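Long-range contacts in porin (Pseudomonas aeruginosa, PDB 3T24), which probably forms a beta-barrel channel across the bacterial outer membrane that lets small carboxylate-bearing solutes pass: residues D96-A100 with L132-T136; Y218-Y222 with F285-N289; G176-Q180 with D303-K307. All blocks are in the same frame, centred on the assembly; numbering follows the deposited sequence.

Interaction 1: residues D96-A100 with L132-T136; sequences DYGEA and LLPQT. With C8E ((hydroxyethyloxy)tri(ethyloxy)octane), chain N.
Thr136 OG1 donates to Glu99 OE2 at 2.7 Å, and the carboxylate takes this hydroxyl with its syn lone pair; the glutamate reaches out from the wall and the threonine hydroxyl comes from the loop to meet it. Glu99 has its CG between the backbone N and the carbonyl carbon (chi1 50°) and runs extended beyond it, which carries the acid from the barrel wall to the loop. Next to this bond the contact turns apolar. The Tyr97 ring meets Leu133 at a slant, with Tyr97 CE1 3.6 Å from Leu133 CD1, while Tyr97 OH lies 3.5 Å from Leu132 CD2. Between the two arms the strand carries only Gly98, and the same Leu133 methyl, CD1, comes within 4.0 Å of Gly98 CA.

In the second shell, strand 96-108 is held to strand 58-73 through backbone bonds of Tyr97 with Gly69 and of Glu99 with Leu67. Thr136 is tied by its backbone to Asn161, and Arg20 holds the carbonyl of Leu132. Beside the strand a detergent molecule, C8E, runs past Ala100, whose CB is 3.6 Å from C8E C13.

The contact therefore fastens the inward-folded loop after strand 111-115 to the wall at two kinds of point. One directional bond takes up an acid oxygen close to where strand 136-138 begins, and aromatic-aliphatic packing, with little directional demand, holds residues 132 and 133.

Interaction 2: residues Y218-Y222 with F285-N289; sequences YKQHY and FAYIN
The long loop between strands 270-280 and 310-319 folds into the barrel and lies against the wall here, as the large inward loops that narrow the pore do in porins of the OprD family. Its residues 285-288 meet side chains from strand 218-230. Ala286 makes two of the main contacts. Its CB sits over one face of the Tyr218 ring, 3.9 Å from the ring centroid and almost straight above it, a CH-pi contact. Further along the same ring Tyr218 OH reaches the loop backbone, 3.6 Å from Tyr287 CA.

The carbonyl of Ala286 is taken by the amide of Gln220. Gln220 NE2 donates to Ala286 O at 2.9 Å, in the carbonyl plane and on a lone pair, though the bond is bent (141° at the hydrogen). The glutamine gets there as a straight arm, CG anti to the backbone N at -178° and the chain extended beyond. A water lies 2.7 Å from Gln220 OE1 and is also placed to donate to Ala286 O; with other acceptors nearby it need not serve both at once. Phe285 flanks the amide, its plane only 20° from that of Gln220, with Phe285 CE1 3.4 Å from Gln220 NE2. At the far end, Phe285 CZ comes up to the edge of the Tyr222 ring, 3.7 Å from Tyr222 CE1.

Strand 235-248, the neighbour of 218-230 in the wall, adds further contacts: Ser246 hydrogen-bonds Gln220 NE2 and touches Ala286, while Ala244 and Arg242 pack on Tyr222. Phe285 reaches one strand further, to Asn256 and Ala258 of strand 255-267, and Phe192 of strand 192-200 touches both Tyr218 and Ile288.

Interaction 3: residues G176-Q180 with D303-K307; sequences GGKRQ and DFANK
Asp303 OD2 is gripped twice: Arg179 NH2 makes a salt bridge to it at 2.8 Å, nearly straight at 169°, and the hydroxyl of Tyr287 hydrogen-bonds the same oxygen. The contact joins two loops of the porin barrel, the one following strand 150-161 and the one following strand 270-280. Arg179 sets off away from the second loop, but with CG beside the backbone N (chi1 -67°) and the chain extended to NE its end comes round to the acid. The guanidinium meets OD2 with its edge, in its own plane, yet arrives above the carboxylate plane, and the two flat groups stand almost perpendicular, 83° apart. The other oxygen, Asp303 OD1, accepts from Ala305 N at 3.1 Å, closing an Asx turn.

Residues 176-179 form a type II' beta turn, closed by Arg179 N bonding Gly176 O, and Asn306 docks on it. Asn306 OD1 takes Lys178 N at 2.8 Å, with the donor above the amide carbonyl plane, while its ND2 is held by Glu309. One residue on, Lys307 N donates to Lys178 O at 3.0 Å.

Past the turn Gln180 and Lys307 run alongside each other in the same direction. Their polar ends have partners of their own, Asp282 O for the amide and Asp341 for the ammonium, and what touches is aliphatic: Gln180 CG sits 3.6 Å from Lys307 CD.

Overall arrangement
Interactions 2 and 3 share one loop, that between strands 270-280 and 310-319, which is fixed first to the wall at 218-222 and then to the loop at 176-180. Their centres are 13 Å apart, and Phe285 CB packs 4.0 Å from Ala305 CB. Interaction 1 anchors a different inward loop, its centre 24 Å from that of interaction 2. The two still meet: Gln135 packs against Asn289, and Gln162 bridges them, its OE1 bonded to Gln135 NE2 and its NE2 to Asn289 O. This is consistent with the loop-lined constriction of OprD-family channels. One C8E lies against interaction 1 at Ala100; the Tyr222 side chain of interaction 2 is about 9 Å from a bound C8E.

Interaction 1: residues D96-A100 with L132-T136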
loop_
_atom_site.group_PDB
_atom_site.type_symbol
_atom_site.label_atom_id
_atom_site.label_comp_id
_atom_site.label_asym_id
_atom_site.label_seq_id
_atom_site.Cartn_x
_atom_site.Cartn_y
_atom_site.Cartn_z
ATOM N N ASP A 96 -7.794 -0.585 -23.389
ATOM C CA ASP A 96 -7.390 0.741 -22.941
ATOM C C ASP A 96 -8.185 1.106 -21.714
ATOM O O ASP A 96 -9.398 0.938 -21.680
ATOM C CB ASP A 96 -7.634 1.801 -24.017
ATOM C CG ASP A 96 -7.026 1.430 -25.345
ATOM O OD1 ASP A 96 -5.871 0.954 -25.373
ATOM O OD2 ASP A 96 -7.709 1.606 -26.375
ATOM N N TYR A 97 -7.494 1.629 -20.715
ATOM C CA TYR A 97 -8.144 2.101 -19.513
ATOM C C TYR A 97 -7.245 3.155 -18.862
ATOM O O TYR A 97 -6.138 3.415 -19.326
ATOM C CB TYR A 97 -8.430 0.918 -18.554
ATOM C CG TYR A 97 -7.187 0.152 -18.165
ATOM C CD1 TYR A 97 -6.499 0.457 -16.999
ATOM C CD2 TYR A 97 -6.669 -0.839 -18.990
ATOM C CE1 TYR A 97 -5.332 -0.219 -16.650
ATOM C CE2 TYR A 97 -5.503 -1.524 -18.652
ATOM C CZ TYR A 97 -4.848 -1.214 -17.477
ATOM O OH TYR A 97 -3.699 -1.888 -17.136
ATOM N N GLY A 98 -7.731 3.755 -17.785
ATOM C CA GLY A 98 -6.991 4.776 -17.081
ATOM C C GLY A 98 -7.891 5.952 -16.742
ATOM O O GLY A 98 -9.123 5.838 -16.755
ATOM N N GLU A 99 -7.270 7.094 -16.459
ATOM C CA GLU A 99 -8.001 8.264 -16.003
ATOM C C GLU A 99 -7.184 9.544 -16.111
ATOM O O GLU A 99 -5.955 9.521 -16.224
ATOM C CB GLU A 99 -8.423 8.078 -14.547
ATOM C CG GLU A 99 -7.267 7.654 -13.648
ATOM C CD GLU A 99 -7.579 7.804 -12.168
ATOM O OE1 GLU A 99 -8.582 8.464 -11.832
ATOM O OE2 GLU A 99 -6.817 7.271 -11.334
ATOM N N ALA A 100 -7.896 10.661 -16.073
ATOM C CA ALA A 100 -7.279 11.970 -15.974
ATOM C C ALA A 100 -7.813 12.592 -14.701
ATOM O O ALA A 100 -9.007 12.506 -14.406
ATOM C CB ALA A 100 -7.613 12.833 -17.195
ATOM N N LEU A 132 -0.014 -1.734 -12.803
ATOM C CA LEU A 132 0.439 -0.773 -13.821
ATOM C C LEU A 132 0.165 0.683 -13.425
ATOM O O LEU A 132 1.040 1.525 -13.481
ATOM C CB LEU A 132 -0.215 -1.065 -15.174
ATOM C CG LEU A 132 0.340 -0.271 -16.367
ATOM C CD1 LEU A 132 1.810 -0.629 -16.664
ATOM C CD2 LEU A 132 -0.531 -0.477 -17.627
ATOM N N LEU A 133 -1.076 0.943 -13.045
ATOM C CA LEU A 133 -1.550 2.266 -12.712
ATOM C C LEU A 133 -2.021 2.282 -11.250
ATOM O O LEU A 133 -2.589 1.305 -10.751
ATOM C CB LEU A 133 -2.710 2.629 -13.640
ATOM C CG LEU A 133 -2.450 2.505 -15.152
ATOM C CD1 LEU A 133 -3.671 2.954 -15.956
ATOM C CD2 LEU A 133 -1.208 3.286 -15.594
ATOM N N PRO A 134 -1.765 3.385 -10.558
ATOM C CA PRO A 134 -2.165 3.525 -9.151
ATOM C C PRO A 134 -3.678 3.585 -8.966
ATOM O O PRO A 134 -4.411 4.049 -9.836
ATOM C CB PRO A 134 -1.519 4.863 -8.720
ATOM C CG PRO A 134 -1.323 5.621 -9.991
ATOM C CD PRO A 134 -1.069 4.581 -11.077
ATOM N N GLN A 135 -4.130 3.065 -7.834
ATOM C CA GLN A 135 -5.476 3.304 -7.347
ATOM C C GLN A 135 -5.517 4.764 -6.885
ATOM O O GLN A 135 -4.591 5.230 -6.225
ATOM C CB GLN A 135 -5.746 2.354 -6.161
ATOM C CG GLN A 135 -7.087 2.517 -5.466
ATOM C CD GLN A 135 -7.187 1.682 -4.195
ATOM O OE1 GLN A 135 -6.245 1.630 -3.404
ATOM N NE2 GLN A 135 -8.325 1.007 -4.006
ATOM N N THR A 136 -6.568 5.497 -7.245
ATOM C CA THR A 136 -6.717 6.866 -6.773
ATOM C C THR A 136 -8.113 7.080 -6.210
ATOM O O THR A 136 -9.003 6.277 -6.438
ATOM C CB THR A 136 -6.532 7.895 -7.907
ATOM O OG1 THR A 136 -7.647 7.807 -8.805
ATOM C CG2 THR A 136 -5.212 7.667 -8.675
HETATM C C7 C8E N . -0.677 15.833 -17.769
HETATM C C8 C8E N . -2.103 15.425 -17.409
HETATM O O9 C8E N . -3.027 16.213 -18.131
HETATM C C10 C8E N . -4.303 15.615 -18.245
HETATM C C11 C8E N . -5.265 16.704 -17.783
HETATM O O12 C8E N . -6.560 16.535 -18.320
HETATM C C13 C8E N . -7.516 16.472 -17.283
HETATM C C14 C8E N . -8.920 16.276 -17.842
HETATM O O15 C8E N . -9.829 16.545 -16.796
HETATM C C16 C8E N . -10.150 15.379 -16.064
HETATM C C17 C8E N . -11.660 15.185 -16.035
HETATM O O18 C8E N . -12.205 15.007 -17.327
HETATM C C19 C8E N . -13.250 14.055 -17.331
HETATM C C20 C8E N . -14.578 14.680 -17.751
HETATM O O21 C8E N . -14.495 16.091 -17.748
#

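Interaction 2: residues Y218-Y222 with F285-N289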
loop_
_atom_site.group_PDB
_atom_site.type_symbol
_atom_site.label_atom_id
_atom_site.label_comp_id
_atom_site.label_asym_id
_atom_site.label_seq_id
_atom_site.Cartn_x
_atom_site.Cartn_y
_atom_site.Cartn_z
ATOM N N TYR A 218 -17.627 0.061 8.357
ATOM C CA TYR A 218 -16.814 -0.079 9.560
ATOM C C TYR A 218 -16.234 1.232 10.059
ATOM O O TYR A 218 -16.115 2.226 9.313
ATOM C CB TYR A 218 -15.660 -1.068 9.312
ATOM C CG TYR A 218 -14.567 -0.566 8.368
ATOM C CD1 TYR A 218 -13.487 0.169 8.850
ATOM C CD2 TYR A 218 -14.623 -0.823 6.999
ATOM C CE1 TYR A 218 -12.505 0.617 8.017
ATOM C CE2 TYR A 218 -13.620 -0.391 6.146
ATOM C CZ TYR A 218 -12.571 0.340 6.664
ATOM O OH TYR A 218 -11.576 0.776 5.830
ATOM N N LYS A 219 -15.864 1.211 11.334
ATOM C CA LYS A 219 -15.070 2.258 11.957
ATOM C C LYS A 219 -13.789 1.597 12.406
ATOM O O LYS A 219 -13.789 0.443 12.841
ATOM C CB LYS A 219 -15.755 2.802 13.207
ATOM C CG LYS A 219 -17.205 3.137 13.058
ATOM C CD LYS A 219 -17.702 3.873 14.292
ATOM C CE LYS A 219 -19.162 3.576 14.538
ATOM N NZ LYS A 219 -19.346 2.144 14.923
ATOM N N GLN A 220 -12.695 2.335 12.360
ATOM C CA GLN A 220 -11.424 1.759 12.735
ATOM C C GLN A 220 -10.585 2.807 13.449
ATOM O O GLN A 220 -10.523 3.964 13.018
ATOM C CB GLN A 220 -10.708 1.264 11.489
ATOM C CG GLN A 220 -9.365 0.585 11.730
ATOM C CD GLN A 220 -8.782 0.059 10.430
ATOM O OE1 GLN A 220 -8.027 0.756 9.752
ATOM N NE2 GLN A 220 -9.164 -1.160 10.057
ATOM N N HIS A 221 -9.973 2.390 14.556
ATOM C CA HIS A 221 -8.997 3.196 15.281
ATOM C C HIS A 221 -7.663 2.488 15.131
ATOM O O HIS A 221 -7.554 1.287 15.407
ATOM C CB HIS A 221 -9.371 3.312 16.770
ATOM C CG HIS A 221 -10.691 3.983 17.000
ATOM N ND1 HIS A 221 -10.798 5.260 17.504
ATOM C CD2 HIS A 221 -11.956 3.566 16.757
ATOM C CE1 HIS A 221 -12.075 5.600 17.575
ATOM N NE2 HIS A 221 -12.796 4.586 17.132
ATOM N N TYR A 222 -6.661 3.218 14.659
ATOM C CA TYR A 222 -5.349 2.642 14.452
ATOM C C TYR A 222 -4.353 3.338 15.357
ATOM O O TYR A 222 -4.215 4.558 15.303
ATOM C CB TYR A 222 -4.911 2.811 12.994
ATOM C CG TYR A 222 -4.167 1.623 12.471
ATOM C CD1 TYR A 222 -4.742 0.778 11.509
ATOM C CD2 TYR A 222 -2.898 1.320 12.943
ATOM C CE1 TYR A 222 -4.068 -0.331 11.033
ATOM C CE2 TYR A 222 -2.218 0.203 12.482
ATOM C CZ TYR A 222 -2.808 -0.624 11.529
ATOM O OH TYR A 222 -2.129 -1.729 11.067
ATOM N N PHE A 285 -9.061 -8.408 9.367
ATOM C CA PHE A 285 -8.818 -6.959 9.227
ATOM C C PHE A 285 -9.725 -6.238 8.214
ATOM O O PHE A 285 -10.036 -6.775 7.148
ATOM C CB PHE A 285 -7.366 -6.743 8.845
ATOM C CG PHE A 285 -6.922 -5.311 8.910
ATOM C CD1 PHE A 285 -6.933 -4.625 10.112
ATOM C CD2 PHE A 285 -6.472 -4.656 7.766
ATOM C CE1 PHE A 285 -6.518 -3.293 10.177
ATOM C CE2 PHE A 285 -6.045 -3.349 7.825
ATOM C CZ PHE A 285 -6.059 -2.659 9.028
ATOM N N ALA A 286 -10.152 -5.028 8.560
ATOM C CA ALA A 286 -11.021 -4.226 7.680
ATOM C C ALA A 286 -10.252 -3.170 6.878
ATOM O O ALA A 286 -9.534 -2.339 7.460
ATOM C CB ALA A 286 -12.124 -3.551 8.488
ATOM N N TYR A 287 -10.399 -3.203 5.551
ATOM C CA TYR A 287 -9.787 -2.163 4.691
ATOM C C TYR A 287 -10.481 -1.998 3.344
ATOM O O TYR A 287 -11.107 -2.933 2.847
ATOM C CB TYR A 287 -8.271 -2.366 4.512
ATOM C CG TYR A 287 -7.836 -3.673 3.846
ATOM C CD1 TYR A 287 -7.252 -3.673 2.582
ATOM C CD2 TYR A 287 -7.962 -4.888 4.502
ATOM C CE1 TYR A 287 -6.821 -4.853 1.985
ATOM C CE2 TYR A 287 -7.535 -6.073 3.917
ATOM C CZ TYR A 287 -6.967 -6.053 2.656
ATOM O OH TYR A 287 -6.542 -7.234 2.060
ATOM N N ILE A 288 -10.392 -0.793 2.778
ATOM C CA ILE A 288 -11.081 -0.491 1.520
ATOM C C ILE A 288 -10.704 -1.500 0.450
ATOM O O ILE A 288 -9.533 -1.835 0.276
ATOM C CB ILE A 288 -10.830 0.980 1.021
ATOM C CG1 ILE A 288 -11.447 1.982 2.008
ATOM C CG2 ILE A 288 -11.418 1.218 -0.365
ATOM C CD1 ILE A 288 -10.720 3.302 2.059
ATOM N N ASN A 289 -11.717 -1.998 -0.248
ATOM C CA ASN A 289 -11.492 -2.957 -1.304
ATOM C C ASN A 289 -10.661 -2.317 -2.430
ATOM O O ASN A 289 -11.033 -1.279 -2.954
ATOM C CB ASN A 289 -12.823 -3.446 -1.850
ATOM C CG ASN A 289 -12.649 -4.538 -2.872
ATOM O OD1 ASN A 289 -11.785 -5.383 -2.735
ATOM N ND2 ASN A 289 -13.435 -4.505 -3.915
HETATM O O HOH W 1 -7.658 -0.196 7.228
#

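Interaction 3: residues G176-Q180 with D303-K307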
loop_
_atom_site.group_PDB
_atom_site.type_symbol
_atom_site.label_atom_id
_atom_site.label_comp_id
_atom_site.label_asym_id
_atom_site.label_seq_id
_atom_site.Cartn_x
_atom_site.Cartn_y
_atom_site.Cartn_z
ATOM N N GLY A 176 -14.072 -11.852 1.239
ATOM C CA GLY A 176 -13.637 -13.126 0.684
ATOM C C GLY A 176 -12.658 -13.884 1.563
ATOM O O GLY A 176 -12.511 -13.556 2.736
ATOM N N GLY A 177 -12.002 -14.897 0.987
ATOM C CA GLY A 177 -11.129 -15.793 1.727
ATOM C C GLY A 177 -11.797 -16.272 3.014
ATOM O O GLY A 177 -12.976 -16.575 3.038
ATOM N N LYS A 178 -11.054 -16.304 4.106
ATOM C CA LYS A 178 -11.659 -16.649 5.383
ATOM C C LYS A 178 -11.702 -15.431 6.317
ATOM O O LYS A 178 -11.607 -15.580 7.534
ATOM C CB LYS A 178 -10.891 -17.813 6.015
ATOM C CG LYS A 178 -10.916 -19.079 5.174
ATOM C CD LYS A 178 -12.346 -19.589 5.028
ATOM C CE LYS A 178 -12.361 -20.909 4.283
ATOM N NZ LYS A 178 -13.714 -21.467 4.219
ATOM N N ARG A 179 -11.810 -14.237 5.730
ATOM C CA ARG A 179 -11.922 -12.987 6.489
ATOM C C ARG A 179 -13.234 -12.998 7.233
ATOM O O ARG A 179 -13.378 -12.407 8.308
ATOM C CB ARG A 179 -11.869 -11.751 5.562
ATOM C CG ARG A 179 -10.529 -11.530 4.880
ATOM C CD ARG A 179 -10.522 -10.303 3.952
ATOM N NE ARG A 179 -9.188 -10.085 3.365
ATOM C CZ ARG A 179 -8.851 -10.557 2.175
ATOM N NH1 ARG A 179 -9.742 -11.235 1.474
ATOM N NH2 ARG A 179 -7.652 -10.349 1.678
ATOM N N GLN A 180 -14.209 -13.656 6.625
ATOM C CA GLN A 180 -15.457 -13.863 7.297
ATOM C C GLN A 180 -16.192 -12.509 7.515
ATOM O O GLN A 180 -17.028 -12.322 8.416
ATOM C CB GLN A 180 -15.086 -14.609 8.548
ATOM C CG GLN A 180 -15.664 -14.127 9.759
ATOM C CD GLN A 180 -16.991 -14.711 9.946
ATOM O OE1 GLN A 180 -17.568 -15.284 9.021
ATOM N NE2 GLN A 180 -17.514 -14.558 11.134
ATOM N N ASP A 303 -2.352 -11.510 2.667
ATOM C CA ASP A 303 -2.297 -10.503 3.719
ATOM C C ASP A 303 -2.348 -11.101 5.139
ATOM O O ASP A 303 -2.221 -10.389 6.135
ATOM C CB ASP A 303 -3.371 -9.438 3.512
ATOM C CG ASP A 303 -4.759 -9.989 3.563
ATOM O OD1 ASP A 303 -4.948 -11.170 3.936
ATOM O OD2 ASP A 303 -5.682 -9.219 3.240
ATOM N N PHE A 304 -2.524 -12.419 5.216
ATOM C CA PHE A 304 -2.544 -13.130 6.487
ATOM C C PHE A 304 -3.477 -12.476 7.473
ATOM O O PHE A 304 -3.204 -12.413 8.669
ATOM C CB PHE A 304 -1.123 -13.268 7.035
ATOM C CG PHE A 304 -0.259 -14.087 6.148
ATOM C CD1 PHE A 304 -0.126 -15.436 6.360
ATOM C CD2 PHE A 304 0.347 -13.517 5.037
ATOM C CE1 PHE A 304 0.650 -16.213 5.509
ATOM C CE2 PHE A 304 1.097 -14.277 4.186
ATOM C CZ PHE A 304 1.251 -15.633 4.414
ATOM N N ALA A 305 -4.606 -12.020 6.939
ATOM C CA ALA A 305 -5.569 -11.252 7.697
ATOM C C ALA A 305 -6.925 -11.951 7.816
ATOM O O ALA A 305 -7.945 -11.280 7.936
ATOM C CB ALA A 305 -5.740 -9.880 7.043
ATOM N N ASN A 306 -6.937 -13.284 7.751
ATOM C CA ASN A 306 -8.162 -14.067 7.952
ATOM C C ASN A 306 -8.579 -14.132 9.430
ATOM O O ASN A 306 -7.775 -13.870 10.320
ATOM C CB ASN A 306 -8.008 -15.484 7.372
ATOM C CG ASN A 306 -7.770 -15.482 5.857
ATOM O OD1 ASN A 306 -8.689 -15.223 5.079
ATOM N ND2 ASN A 306 -6.541 -15.780 5.442
ATOM N N LYS A 307 -9.837 -14.469 9.684
ATOM C CA LYS A 307 -10.344 -14.585 11.054
ATOM C C LYS A 307 -9.412 -15.428 11.936
ATOM O O LYS A 307 -9.037 -16.536 11.560
ATOM C CB LYS A 307 -11.746 -15.180 11.036
ATOM C CG LYS A 307 -12.384 -15.409 12.423
ATOM C CD LYS A 307 -13.776 -16.016 12.237
ATOM C CE LYS A 307 -14.601 -16.090 13.524
ATOM N NZ LYS A 307 -13.812 -16.755 14.571
#